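Local structure of TonB-dependent siderophore receptor (Pseudomonas aeruginosa 39016, 5NEC) at residues L124-V129 against N148-Q153; A187-N192 against P215-G220; S236-D241 against D275-R280; R680-A685 against N698-F703. The protein probably carries ferric siderophores, and drugs conjugated to siderophores, across the outer membrane as a plugged beta-barrel driven through TonB. One frame throughout, in Å; residues are numbered along the deposited sequence.

Interaction 1 (L124-V129 against N148-Q153); sequences LEQIEV and NLVSKQ
Glu128 grips Asn148 and Gln126 through its carboxylate: OE1 takes the amide of Asn148 (ND2 to OE1 3.3 Å) and OE2 takes that of Gln126 (NE2 to OE2 2.8 Å). Strands 124-130 and 146-151 are antiparallel neighbours in the central mixed sheet of the plug domain, which fills the receptor barrel. Gln126 NE2 meets the anti lone pair of OE2, whereas Asn148 ND2 comes from above the carboxylate plane. Ser38 and Ala39 also hydrogen-bond this carboxylate, and Gly110 holds Asn148 OD1, so both Glu128 oxygens and both ends of the Asn148 amide have partners. Val150 CG2 packs against the pair, 3.7 Å from Gln126 CG and 3.6 Å from Glu128 OE2. On the other face, covered by helix 70-74, Leu149 CD2 runs alongside Ile127 CG2 at 4.0 Å. From before the corner at Glu125, Leu124 CD2 comes across to Leu149 CB, 3.9 Å. The corner interrupts the pairing, yet Glu125 N donates almost straight to Val150 O (2.8 Å, 171°). Across from Leu124, Lys152 stretches out, extended beyond CG, with NZ bound to Phe122 O and salt-bridged to Asp177 of the barrel wall; its CE passes 3.4 Å from Leu124 O.

Interaction 2 (A187-N192 against P215-G220); sequences AAFRLN and PSLTFG
Phe189 and Leu217 meet where the ring edge of one, at CD1, receives the CD2 methyl of the other at 3.8 Å. They belong to the antiparallel hairpin of strands 187-200 and 206-219 in the wall of the transmembrane beta-barrel, and their side chains share a face with Ala187, Leu191, Pro215 and Phe219. At one end of this apolar row Ala187 CB rests 3.7 Å from Phe219 CD2; at the other, Leu191 CD1 comes within 4.1 Å of Pro215 CB. With CG anti to the backbone N (chi1 170°), the Phe189 ring is carried toward strand 206-219, where Phe189 CD1 also nears Ser216 O (3.5 Å). The backbones behind these side chains are fixed by two hydrogen-bonded pairs, Ala188 with Thr218 and Arg190 with Ser216, the latter including Arg190 N to Ser216 O at 2.8 Å. Its return bond from Ser216 N to Arg190 O is more bent, at 131°. On the opposite face the residues are small or polar: Ala188 CB touches Thr218 CG2 at 4.0 Å, and Thr218 OG1 and Ser216 OG bond to Thr228 and Ser230 on the next strand. Arg190 leads away from the hairpin, its chain extended from CG to NE, to form a salt bridge with Asp177 through NH2 while NH1 reaches Gln153 O beside the plug.

Interaction 3 (S236-D241 against D275-R280); sequences SDDTPD and DFQKSR
Ser236 and Ser279 are joined three times, by two backbone bonds and by their hydroxyls. Among the backbone bonds, Ser236 N to Ser279 O and Asp238 N to Gln277 O each measure 2.8 Å, marking two hydrogen-bonded antiparallel pairs; the return bond from Gln277 N to Asp238 O is weak and bent, as the pairing gives out toward Thr239. Of the side-chain polar contacts, the hydroxyl pair is the direct one: both OG atoms stand between their own backbone N and carbonyl carbon (chi1 67° and 82°), which brings them within 2.9 Å of each other. Asp238 OD2 and Gln277 NE2 also lie close, but at an angle too poor for a hydrogen bond, and the carboxylate is instead tied through OD1 to Ser209 N. Charge plays a looser part on the exposed face of Asp237 and Lys278. The lysine runs alongside the aspartate, its CG and CE both near Asp237 OD1, but NZ stops 4.6 Å from OD1, beyond a salt bridge. Packing and water continue the contact after the strand has ended. Pro240 CG sits 3.9 Å from Asp275 CB, Pro240 CB is 3.5 Å from Gln277 OE1, and one water donates to both Pro240 O and Asp275 OD2, at 3.0 Å and 2.6 Å; OD2 is also hydrogen-bonded to Thr314 OG1. In the barrel wall the pair is flanked by strand 206-219, which bonds to Asp237, and by strand 296-316, which bonds to Phe276 and Lys278, while Pro90 of a loop packs on Pro240 and Gln277.

Interaction 4 (R680-A685 against N698-F703); sequences RYDAMA and NVQNVF
Asp682 OD1 is held from two sides: Asn701 N donates to it nearly straight (2.9 Å, 175°) on the anti side, and Arg680 NE donates at 2.8 Å on the syn side, within a salt bridge. Arg680 gets there with its chain extended from CG to NE, which lays the guanidinium edge in plane with OD1. The other carboxylate oxygen, OD2, salt-bridges Arg75 of the plug, so the aspartate links two arginines and would probably remain ionised. Gln700 lies against this group with its amide plane steeply turned, 69° from the carboxylate; its NE2 is bound by Thr65 O. This tightly packed, polar side belongs to a C-terminal hairpin of the beta-barrel, strands 674-688 and 693-700, on the face where Asp682, Asn698 and Gln700 meet plug residues. Regular pairing is confined to Ala683 with Val699, bonded in both directions, and Met684 with Asn698, where Met684 CB touches Asn698 ND2 at 3.6 Å; that ND2 donates to Asp64 O, and Gln696 NE2 bonds Asn698 OD1. Beyond Gln700 the second strand gives way to a turn at Asn701, which has positive phi, and Val702 N then returns to Tyr681 O at 2.7 Å. The other side is looser and apolar. Ala683 CB meets Val702 CG2 at 4.0 Å, and the exposed Phe703 offers its edge, at CD2, to Tyr681 CD1 (3.7 Å), the ring planes almost perpendicular at 89°. Close to this turn a water accepts from Tyr681 N and Phe703 N and donates to Asn701 OD1, which Lys705 N also bonds.

In the fold
From the N terminus, interaction 1 comes first and closes a loop of 18 residues within the plug. The chain then enters the barrel, where interaction 2 joins the strands of a hairpin. Interaction 3 pairs the next strand, 225-238, with 276-291 across a longer excursion of 33 residues, and interaction 4 joins a hairpin near the C-terminal end. The four follow in series, neither nesting nor crossing. Interactions 1 and 2 touch where Lys152 and Gln153 meet Arg190 and Ser216, tying plug to wall. Interactions 2 and 4 lie farthest apart, with centres about 36 Å from each other.

Interaction 1 (L124-V129 against N148-Q153)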
loop_
_atom_site.group_PDB
_atom_site.type_symbol
_atom_site.label_atom_id
_atom_site.label_comp_id
_atom_site.label_asym_id
_atom_site.label_seq_id
_atom_site.Cartn_x
_atom_site.Cartn_y
_atom_site.Cartn_z
ATOM N N LEU A 124 -3.189 12.397 -1.493
ATOM C CA LEU A 124 -1.898 12.056 -2.119
ATOM C C LEU A 124 -1.687 12.683 -3.499
ATOM O O LEU A 124 -2.609 12.800 -4.296
ATOM C CB LEU A 124 -1.735 10.538 -2.225
ATOM C CG LEU A 124 -1.830 9.740 -0.918
ATOM C CD1 LEU A 124 -1.569 8.272 -1.184
ATOM C CD2 LEU A 124 -0.879 10.275 0.143
ATOM N N GLU A 125 -0.445 13.069 -3.756
ATOM C CA GLU A 125 0.002 13.591 -5.044
ATOM C C GLU A 125 0.424 12.428 -5.934
ATOM O O GLU A 125 0.050 12.365 -7.109
ATOM C CB GLU A 125 1.190 14.540 -4.824
ATOM C CG GLU A 125 1.573 15.404 -6.015
ATOM C CD GLU A 125 0.555 16.490 -6.344
ATOM O OE1 GLU A 125 -0.148 17.007 -5.430
ATOM O OE2 GLU A 125 0.481 16.842 -7.542
ATOM N N GLN A 126 1.206 11.514 -5.358
ATOM C CA GLN A 126 1.736 10.358 -6.075
ATOM C C GLN A 126 2.225 9.278 -5.100
ATOM O O GLN A 126 2.423 9.537 -3.912
ATOM C CB GLN A 126 2.887 10.777 -7.011
ATOM C CG GLN A 126 4.112 11.286 -6.270
ATOM C CD GLN A 126 5.083 12.073 -7.144
ATOM O OE1 GLN A 126 4.701 12.756 -8.105
ATOM N NE2 GLN A 126 6.362 11.974 -6.809
ATOM N N ILE A 127 2.441 8.081 -5.645
ATOM C CA ILE A 127 2.883 6.914 -4.891
ATOM C C ILE A 127 4.210 6.416 -5.473
ATOM O O ILE A 127 4.271 6.030 -6.634
ATOM C CB ILE A 127 1.806 5.805 -4.945
ATOM C CG1 ILE A 127 0.508 6.299 -4.289
ATOM C CG2 ILE A 127 2.280 4.525 -4.278
ATOM C CD1 ILE A 127 -0.726 5.635 -4.849
ATOM N N GLU A 128 5.258 6.416 -4.656
ATOM C CA GLU A 128 6.599 6.020 -5.101
ATOM C C GLU A 128 6.943 4.616 -4.587
ATOM O O GLU A 128 7.031 4.400 -3.381
ATOM C CB GLU A 128 7.624 7.053 -4.627
ATOM C CG GLU A 128 7.277 8.475 -5.074
ATOM C CD GLU A 128 8.286 9.535 -4.650
ATOM O OE1 GLU A 128 9.173 9.246 -3.819
ATOM O OE2 GLU A 128 8.171 10.679 -5.153
ATOM N N VAL A 129 7.120 3.671 -5.514
ATOM C CA VAL A 129 7.410 2.270 -5.194
ATOM C C VAL A 129 8.885 1.965 -5.437
ATOM O O VAL A 129 9.314 1.903 -6.569
ATOM C CB VAL A 129 6.548 1.310 -6.059
ATOM C CG1 VAL A 129 6.643 -0.131 -5.553
ATOM C CG2 VAL A 129 5.091 1.764 -6.061
ATOM N N ASN A 148 6.509 4.978 -0.712
ATOM C CA ASN A 148 6.539 6.336 -0.222
ATOM C C ASN A 148 5.362 7.134 -0.787
ATOM O O ASN A 148 5.280 7.384 -1.997
ATOM C CB ASN A 148 7.865 7.023 -0.568
ATOM C CG ASN A 148 8.006 8.375 0.107
ATOM O OD1 ASN A 148 7.603 8.557 1.266
ATOM N ND2 ASN A 148 8.542 9.337 -0.622
ATOM N N LEU A 149 4.470 7.537 0.115
ATOM C CA LEU A 149 3.254 8.246 -0.228
ATOM C C LEU A 149 3.470 9.752 -0.078
ATOM O O LEU A 149 3.656 10.233 1.042
ATOM C CB LEU A 149 2.113 7.784 0.684
ATOM C CG LEU A 149 1.908 6.284 0.852
ATOM C CD1 LEU A 149 0.597 6.064 1.583
ATOM C CD2 LEU A 149 1.928 5.549 -0.477
ATOM N N VAL A 150 3.434 10.482 -1.190
ATOM C CA VAL A 150 3.687 11.925 -1.176
ATOM C C VAL A 150 2.369 12.688 -0.916
ATOM O O VAL A 150 1.435 12.600 -1.711
ATOM C CB VAL A 150 4.339 12.387 -2.514
ATOM C CG1 VAL A 150 4.754 13.857 -2.458
ATOM C CG2 VAL A 150 5.545 11.506 -2.860
ATOM N N SER A 151 2.293 13.415 0.201
ATOM C CA SER A 151 1.099 14.199 0.571
ATOM C C SER A 151 0.930 15.439 -0.272
ATOM O O SER A 151 1.909 16.096 -0.612
ATOM C CB SER A 151 1.193 14.714 2.002
ATOM O OG SER A 151 1.169 13.667 2.927
ATOM N N LYS A 152 -0.317 15.788 -0.556
ATOM C CA LYS A 152 -0.649 17.124 -1.049
ATOM C C LYS A 152 -0.313 18.140 0.050
ATOM O O LYS A 152 -0.733 17.956 1.184
ATOM C CB LYS A 152 -2.130 17.208 -1.377
ATOM C CG LYS A 152 -2.518 16.423 -2.606
ATOM C CD LYS A 152 -4.027 16.428 -2.728
ATOM C CE LYS A 152 -4.500 15.544 -3.857
ATOM N NZ LYS A 152 -5.964 15.768 -3.995
ATOM N N GLN A 153 0.476 19.162 -0.291
ATOM C CA GLN A 153 0.847 20.256 0.620
ATOM C C GLN A 153 0.329 21.574 0.055
ATOM O O GLN A 153 0.161 21.718 -1.163
ATOM C CB GLN A 153 2.380 20.375 0.779
ATOM C CG GLN A 153 3.075 19.217 1.480
ATOM C CD GLN A 153 2.684 19.054 2.953
ATOM O OE1 GLN A 153 2.391 20.028 3.651
ATOM N NE2 GLN A 153 2.673 17.818 3.421
#

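Interaction 2 (A187-N192 against P215-G220)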
loop_
_atom_site.group_PDB
_atom_site.type_symbol
_atom_site.label_atom_id
_atom_site.label_comp_id
_atom_site.label_asym_id
_atom_site.label_seq_id
_atom_site.Cartn_x
_atom_site.Cartn_y
_atom_site.Cartn_z
ATOM N N ALA A 187 2.655 32.966 1.914
ATOM C CA ALA A 187 2.106 31.792 2.569
ATOM C C ALA A 187 0.893 31.242 1.820
ATOM O O ALA A 187 0.343 31.900 0.937
ATOM C CB ALA A 187 1.728 32.126 4.008
ATOM N N ALA A 188 0.490 30.027 2.179
ATOM C CA ALA A 188 -0.674 29.383 1.557
ATOM C C ALA A 188 -1.354 28.422 2.522
ATOM O O ALA A 188 -0.714 27.855 3.395
ATOM C CB ALA A 188 -0.267 28.665 0.280
ATOM N N PHE A 189 -2.664 28.294 2.373
ATOM C CA PHE A 189 -3.497 27.403 3.152
ATOM C C PHE A 189 -4.106 26.421 2.163
ATOM O O PHE A 189 -4.544 26.821 1.079
ATOM C CB PHE A 189 -4.599 28.205 3.844
ATOM C CG PHE A 189 -5.670 27.362 4.481
ATOM C CD1 PHE A 189 -5.388 26.562 5.596
ATOM C CD2 PHE A 189 -6.984 27.373 3.982
ATOM C CE1 PHE A 189 -6.390 25.784 6.198
ATOM C CE2 PHE A 189 -7.990 26.601 4.587
ATOM C CZ PHE A 189 -7.690 25.810 5.697
ATOM N N ARG A 190 -4.130 25.143 2.528
ATOM C CA ARG A 190 -4.776 24.121 1.713
ATOM C C ARG A 190 -5.668 23.252 2.575
ATOM O O ARG A 190 -5.286 22.889 3.688
ATOM C CB ARG A 190 -3.733 23.275 0.996
ATOM C CG ARG A 190 -4.307 22.314 -0.026
ATOM C CD ARG A 190 -3.201 21.732 -0.888
ATOM N NE ARG A 190 -3.728 20.968 -2.016
ATOM C CZ ARG A 190 -2.981 20.424 -2.974
ATOM N NH1 ARG A 190 -1.650 20.545 -2.963
ATOM N NH2 ARG A 190 -3.568 19.743 -3.952
ATOM N N LEU A 191 -6.853 22.934 2.068
ATOM C CA LEU A 191 -7.778 22.054 2.772
ATOM C C LEU A 191 -8.245 20.978 1.807
ATOM O O LEU A 191 -8.723 21.307 0.720
ATOM C CB LEU A 191 -8.964 22.855 3.287
ATOM C CG LEU A 191 -9.989 22.107 4.141
ATOM C CD1 LEU A 191 -9.333 21.465 5.364
ATOM C CD2 LEU A 191 -11.141 23.025 4.539
ATOM N N ASN A 192 -8.062 19.708 2.185
ATOM C CA ASN A 192 -8.632 18.563 1.463
ATOM C C ASN A 192 -9.684 17.909 2.348
ATOM O O ASN A 192 -9.408 17.583 3.498
ATOM C CB ASN A 192 -7.562 17.534 1.092
ATOM C CG ASN A 192 -6.905 17.838 -0.226
ATOM O OD1 ASN A 192 -7.307 17.313 -1.262
ATOM N ND2 ASN A 192 -5.906 18.713 -0.207
ATOM N N PRO A 215 -6.005 19.614 6.670
ATOM C CA PRO A 215 -5.554 21.006 6.547
ATOM C C PRO A 215 -4.044 21.098 6.466
ATOM O O PRO A 215 -3.351 20.256 7.013
ATOM C CB PRO A 215 -6.035 21.648 7.837
ATOM C CG PRO A 215 -6.072 20.515 8.820
ATOM C CD PRO A 215 -6.465 19.295 8.031
ATOM N N SER A 216 -3.559 22.146 5.809
ATOM C CA SER A 216 -2.148 22.352 5.572
ATOM C C SER A 216 -1.832 23.866 5.427
ATOM O O SER A 216 -2.594 24.617 4.815
ATOM C CB SER A 216 -1.776 21.606 4.310
ATOM O OG SER A 216 -0.389 21.572 4.150
ATOM N N LEU A 217 -0.726 24.298 6.026
ATOM C CA LEU A 217 -0.259 25.686 5.985
ATOM C C LEU A 217 1.198 25.686 5.616
ATOM O O LEU A 217 1.959 24.931 6.181
ATOM C CB LEU A 217 -0.367 26.338 7.354
ATOM C CG LEU A 217 -1.737 26.843 7.781
ATOM C CD1 LEU A 217 -1.704 27.260 9.237
ATOM C CD2 LEU A 217 -2.165 28.028 6.931
ATOM N N THR A 218 1.594 26.547 4.688
ATOM C CA THR A 218 2.996 26.682 4.343
ATOM C C THR A 218 3.358 28.178 4.350
ATOM O O THR A 218 2.531 29.023 3.993
ATOM C CB THR A 218 3.282 25.987 3.001
ATOM O OG1 THR A 218 4.665 25.644 2.937
ATOM C CG2 THR A 218 2.930 26.894 1.807
ATOM N N PHE A 219 4.572 28.496 4.804
ATOM C CA PHE A 219 5.045 29.881 4.972
ATOM C C PHE A 219 6.419 30.011 4.367
ATOM O O PHE A 219 7.190 29.051 4.353
ATOM C CB PHE A 219 5.158 30.279 6.451
ATOM C CG PHE A 219 3.867 30.187 7.229
ATOM C CD1 PHE A 219 3.511 29.021 7.890
ATOM C CD2 PHE A 219 3.038 31.280 7.335
ATOM C CE1 PHE A 219 2.317 28.942 8.603
ATOM C CE2 PHE A 219 1.854 31.223 8.053
ATOM C CZ PHE A 219 1.479 30.050 8.677
ATOM N N GLY A 220 6.735 31.221 3.901
ATOM C CA GLY A 220 8.032 31.527 3.316
ATOM C C GLY A 220 8.178 31.006 1.900
ATOM O O GLY A 220 9.281 30.599 1.515
#

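Interaction 3 (S236-D241 against D275-R280)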
loop_
_atom_site.group_PDB
_atom_site.type_symbol
_atom_site.label_atom_id
_atom_site.label_comp_id
_atom_site.label_asym_id
_atom_site.label_seq_id
_atom_site.Cartn_x
_atom_site.Cartn_y
_atom_site.Cartn_z
ATOM N N SER A 236 -13.108 5.864 9.910
ATOM C CA SER A 236 -13.879 4.921 9.114
ATOM C C SER A 236 -14.677 3.949 9.942
ATOM O O SER A 236 -14.355 3.690 11.077
ATOM C CB SER A 236 -12.995 4.202 8.100
ATOM O OG SER A 236 -12.076 3.371 8.721
ATOM N N ASP A 237 -15.747 3.440 9.347
ATOM C CA ASP A 237 -16.728 2.609 10.039
ATOM C C ASP A 237 -17.354 1.695 8.989
ATOM O O ASP A 237 -18.247 2.094 8.262
ATOM C CB ASP A 237 -17.782 3.485 10.729
ATOM C CG ASP A 237 -18.826 2.672 11.485
ATOM O OD1 ASP A 237 -18.495 1.642 12.093
ATOM O OD2 ASP A 237 -20.005 3.060 11.479
ATOM N N ASP A 238 -16.838 0.475 8.910
ATOM C CA ASP A 238 -17.152 -0.456 7.838
ATOM C C ASP A 238 -17.877 -1.672 8.398
ATOM O O ASP A 238 -17.746 -1.998 9.579
ATOM C CB ASP A 238 -15.856 -0.923 7.138
ATOM C CG ASP A 238 -14.993 0.234 6.592
ATOM O OD1 ASP A 238 -15.500 1.353 6.372
ATOM O OD2 ASP A 238 -13.770 0.003 6.395
ATOM N N THR A 239 -18.633 -2.341 7.530
ATOM C CA THR A 239 -19.074 -3.724 7.771
ATOM C C THR A 239 -18.067 -4.661 7.071
ATOM O O THR A 239 -18.075 -4.748 5.861
ATOM C CB THR A 239 -20.523 -3.948 7.272
ATOM O OG1 THR A 239 -21.379 -2.938 7.848
ATOM C CG2 THR A 239 -21.022 -5.357 7.652
ATOM N N PRO A 240 -17.194 -5.333 7.835
ATOM C CA PRO A 240 -16.063 -6.088 7.298
ATOM C C PRO A 240 -16.474 -7.381 6.609
ATOM O O PRO A 240 -17.335 -8.127 7.121
ATOM C CB PRO A 240 -15.268 -6.466 8.546
ATOM C CG PRO A 240 -16.260 -6.508 9.660
ATOM C CD PRO A 240 -17.312 -5.494 9.301
ATOM N N ASP A 241 -15.818 -7.663 5.483
ATOM C CA ASP A 241 -16.037 -8.898 4.738
ATOM C C ASP A 241 -15.536 -10.138 5.503
ATOM O O ASP A 241 -14.632 -10.052 6.330
ATOM C CB ASP A 241 -15.371 -8.822 3.355
ATOM C CG ASP A 241 -16.048 -9.728 2.325
ATOM O OD1 ASP A 241 -16.687 -10.755 2.683
ATOM O OD2 ASP A 241 -15.939 -9.416 1.140
ATOM N N ASP A 275 -20.690 -7.747 13.520
ATOM C CA ASP A 275 -19.348 -7.430 13.030
ATOM C C ASP A 275 -19.181 -5.944 12.743
ATOM O O ASP A 275 -20.108 -5.305 12.290
ATOM C CB ASP A 275 -19.007 -8.272 11.785
ATOM C CG ASP A 275 -19.044 -9.798 12.063
ATOM O OD1 ASP A 275 -18.973 -10.217 13.243
ATOM O OD2 ASP A 275 -19.158 -10.570 11.083
ATOM N N PHE A 276 -17.998 -5.406 13.025
ATOM C CA PHE A 276 -17.726 -3.986 12.837
ATOM C C PHE A 276 -16.238 -3.762 12.602
ATOM O O PHE A 276 -15.408 -4.565 13.014
ATOM C CB PHE A 276 -18.231 -3.144 14.043
ATOM C CG PHE A 276 -17.655 -3.557 15.386
ATOM C CD1 PHE A 276 -16.408 -3.111 15.793
ATOM C CD2 PHE A 276 -18.366 -4.401 16.238
ATOM C CE1 PHE A 276 -15.873 -3.498 17.007
ATOM C CE2 PHE A 276 -17.842 -4.786 17.457
ATOM C CZ PHE A 276 -16.587 -4.335 17.842
ATOM N N GLN A 277 -15.910 -2.665 11.943
ATOM C CA GLN A 277 -14.529 -2.306 11.682
ATOM C C GLN A 277 -14.426 -0.785 11.744
ATOM O O GLN A 277 -14.863 -0.095 10.846
ATOM C CB GLN A 277 -14.125 -2.873 10.332
ATOM C CG GLN A 277 -12.681 -2.718 9.949
ATOM C CD GLN A 277 -12.463 -2.988 8.482
ATOM O OE1 GLN A 277 -12.881 -4.006 7.951
ATOM N NE2 GLN A 277 -11.900 -2.016 7.795
ATOM N N LYS A 278 -13.901 -0.283 12.856
ATOM C CA LYS A 278 -13.846 1.146 13.153
ATOM C C LYS A 278 -12.406 1.565 13.279
ATOM O O LYS A 278 -11.640 0.899 13.944
ATOM C CB LYS A 278 -14.553 1.441 14.470
ATOM C CG LYS A 278 -16.039 1.377 14.316
ATOM C CD LYS A 278 -16.766 1.191 15.648
ATOM C CE LYS A 278 -18.267 1.227 15.405
ATOM N NZ LYS A 278 -19.027 0.609 16.529
ATOM N N SER A 279 -12.038 2.665 12.634
ATOM C CA SER A 279 -10.697 3.191 12.796
ATOM C C SER A 279 -10.666 4.707 12.756
ATOM O O SER A 279 -11.576 5.350 12.250
ATOM C CB SER A 279 -9.715 2.558 11.795
ATOM O OG SER A 279 -9.773 3.178 10.549
ATOM N N ARG A 280 -9.620 5.248 13.372
ATOM C CA ARG A 280 -9.376 6.669 13.454
ATOM C C ARG A 280 -7.883 6.840 13.306
ATOM O O ARG A 280 -7.138 6.155 13.996
ATOM C CB ARG A 280 -9.840 7.206 14.799
ATOM C CG ARG A 280 -9.779 8.723 14.892
ATOM C CD ARG A 280 -10.273 9.246 16.248
ATOM N NE ARG A 280 -11.716 9.003 16.423
ATOM C CZ ARG A 280 -12.529 9.614 17.294
ATOM N NH1 ARG A 280 -12.084 10.562 18.130
ATOM N NH2 ARG A 280 -13.825 9.280 17.306
HETATM O O HOH W 1 -17.431 -10.414 9.081
#

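Interaction 4 (R680-A685 against N698-F703)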
loop_
_atom_site.group_PDB
_atom_site.type_symbol
_atom_site.label_atom_id
_atom_site.label_comp_id
_atom_site.label_asym_id
_atom_site.label_seq_id
_atom_site.Cartn_x
_atom_site.Cartn_y
_atom_site.Cartn_z
ATOM N N ARG A 680 -8.098 -9.363 -15.416
ATOM C CA ARG A 680 -9.115 -8.343 -15.169
ATOM C C ARG A 680 -8.959 -7.252 -16.213
ATOM O O ARG A 680 -7.835 -6.861 -16.535
ATOM C CB ARG A 680 -8.946 -7.760 -13.769
ATOM C CG ARG A 680 -9.737 -6.480 -13.528
ATOM C CD ARG A 680 -9.441 -5.867 -12.178
ATOM N NE ARG A 680 -9.992 -4.519 -12.104
ATOM C CZ ARG A 680 -10.062 -3.760 -11.007
ATOM N NH1 ARG A 680 -9.630 -4.184 -9.826
ATOM N NH2 ARG A 680 -10.583 -2.544 -11.090
ATOM N N TYR A 681 -10.083 -6.747 -16.714
ATOM C CA TYR A 681 -10.058 -5.629 -17.662
ATOM C C TYR A 681 -10.884 -4.469 -17.131
ATOM O O TYR A 681 -11.927 -4.689 -16.536
ATOM C CB TYR A 681 -10.534 -6.065 -19.059
ATOM C CG TYR A 681 -9.696 -7.178 -19.670
ATOM C CD1 TYR A 681 -10.008 -8.517 -19.427
ATOM C CD2 TYR A 681 -8.595 -6.900 -20.491
ATOM C CE1 TYR A 681 -9.256 -9.550 -19.967
ATOM C CE2 TYR A 681 -7.833 -7.927 -21.044
ATOM C CZ TYR A 681 -8.176 -9.255 -20.766
ATOM O OH TYR A 681 -7.453 -10.309 -21.295
ATOM N N ASP A 682 -10.383 -3.248 -17.325
ATOM C CA ASP A 682 -11.052 -2.006 -16.933
ATOM C C ASP A 682 -11.233 -1.095 -18.151
ATOM O O ASP A 682 -10.423 -1.143 -19.068
ATOM C CB ASP A 682 -10.185 -1.266 -15.921
ATOM C CG ASP A 682 -10.101 -1.963 -14.561
ATOM O OD1 ASP A 682 -10.847 -2.940 -14.289
ATOM O OD2 ASP A 682 -9.283 -1.512 -13.732
ATOM N N ALA A 683 -12.266 -0.255 -18.155
ATOM C CA ALA A 683 -12.496 0.714 -19.244
ATOM C C ALA A 683 -12.762 2.090 -18.665
ATOM O O ALA A 683 -13.302 2.183 -17.568
ATOM C CB ALA A 683 -13.674 0.278 -20.111
ATOM N N MET A 684 -12.383 3.148 -19.394
ATOM C CA MET A 684 -12.776 4.522 -19.047
ATOM C C MET A 684 -13.015 5.420 -20.258
ATOM O O MET A 684 -12.463 5.211 -21.336
ATOM C CB MET A 684 -11.755 5.196 -18.100
ATOM C CG MET A 684 -10.498 5.805 -18.731
ATOM S SD MET A 684 -10.593 7.492 -19.417
ATOM C CE MET A 684 -10.703 8.456 -17.928
ATOM N N ALA A 685 -13.818 6.456 -20.033
ATOM C CA ALA A 685 -14.029 7.514 -20.991
ATOM C C ALA A 685 -14.192 8.808 -20.219
ATOM O O ALA A 685 -14.804 8.808 -19.148
ATOM C CB ALA A 685 -15.275 7.220 -21.801
ATOM N N ASN A 698 -16.010 5.209 -15.485
ATOM C CA ASN A 698 -15.099 4.079 -15.297
ATOM C C ASN A 698 -15.905 2.790 -15.174
ATOM O O ASN A 698 -16.919 2.748 -14.469
ATOM C CB ASN A 698 -14.254 4.284 -14.035
ATOM C CG ASN A 698 -13.166 5.302 -14.233
ATOM O OD1 ASN A 698 -13.389 6.514 -14.086
ATOM N ND2 ASN A 698 -11.968 4.813 -14.566
ATOM N N VAL A 699 -15.447 1.751 -15.855
ATOM C CA VAL A 699 -15.997 0.418 -15.684
ATOM C C VAL A 699 -14.852 -0.428 -15.154
ATOM O O VAL A 699 -13.843 -0.613 -15.834
ATOM C CB VAL A 699 -16.580 -0.142 -17.008
ATOM C CG1 VAL A 699 -17.172 -1.534 -16.798
ATOM C CG2 VAL A 699 -17.669 0.782 -17.527
ATOM N N GLN A 700 -15.000 -0.885 -13.918
ATOM C CA GLN A 700 -13.994 -1.697 -13.246
ATOM C C GLN A 700 -14.444 -3.137 -13.357
ATOM O O GLN A 700 -15.597 -3.432 -13.044
ATOM C CB GLN A 700 -13.867 -1.335 -11.756
ATOM C CG GLN A 700 -13.815 0.148 -11.423
ATOM C CD GLN A 700 -12.561 0.855 -11.907
ATOM O OE1 GLN A 700 -11.796 0.340 -12.733
ATOM N NE2 GLN A 700 -12.347 2.058 -11.391
ATOM N N ASN A 701 -13.524 -4.016 -13.772
ATOM C CA ASN A 701 -13.789 -5.438 -13.911
ATOM C C ASN A 701 -14.909 -5.600 -14.941
ATOM O O ASN A 701 -16.033 -5.950 -14.616
ATOM C CB ASN A 701 -14.130 -6.043 -12.553
ATOM C CG ASN A 701 -14.067 -7.549 -12.539
ATOM O OD1 ASN A 701 -13.895 -8.197 -13.571
ATOM N ND2 ASN A 701 -14.222 -8.123 -11.344
ATOM N N VAL A 702 -14.564 -5.315 -16.194
ATOM C CA VAL A 702 -15.523 -5.210 -17.291
ATOM C C VAL A 702 -16.277 -6.517 -17.498
ATOM O O VAL A 702 -17.479 -6.493 -17.719
ATOM C CB VAL A 702 -14.854 -4.759 -18.610
ATOM C CG1 VAL A 702 -15.828 -4.839 -19.789
ATOM C CG2 VAL A 702 -14.327 -3.337 -18.487
ATOM N N PHE A 703 -15.583 -7.644 -17.388
ATOM C CA PHE A 703 -16.194 -8.959 -17.587
ATOM C C PHE A 703 -16.728 -9.624 -16.294
ATOM O O PHE A 703 -17.124 -10.783 -16.313
ATOM C CB PHE A 703 -15.207 -9.848 -18.371
ATOM C CG PHE A 703 -14.869 -9.291 -19.738
ATOM C CD1 PHE A 703 -15.790 -9.376 -20.783
ATOM C CD2 PHE A 703 -13.664 -8.631 -19.971
ATOM C CE1 PHE A 703 -15.500 -8.846 -22.038
ATOM C CE2 PHE A 703 -13.372 -8.091 -21.219
ATOM C CZ PHE A 703 -14.296 -8.196 -22.254
HETATM O O HOH W 2 -12.778 -8.141 -16.261
HETATM O O HOH W 3 -11.666 2.030 -15.197
#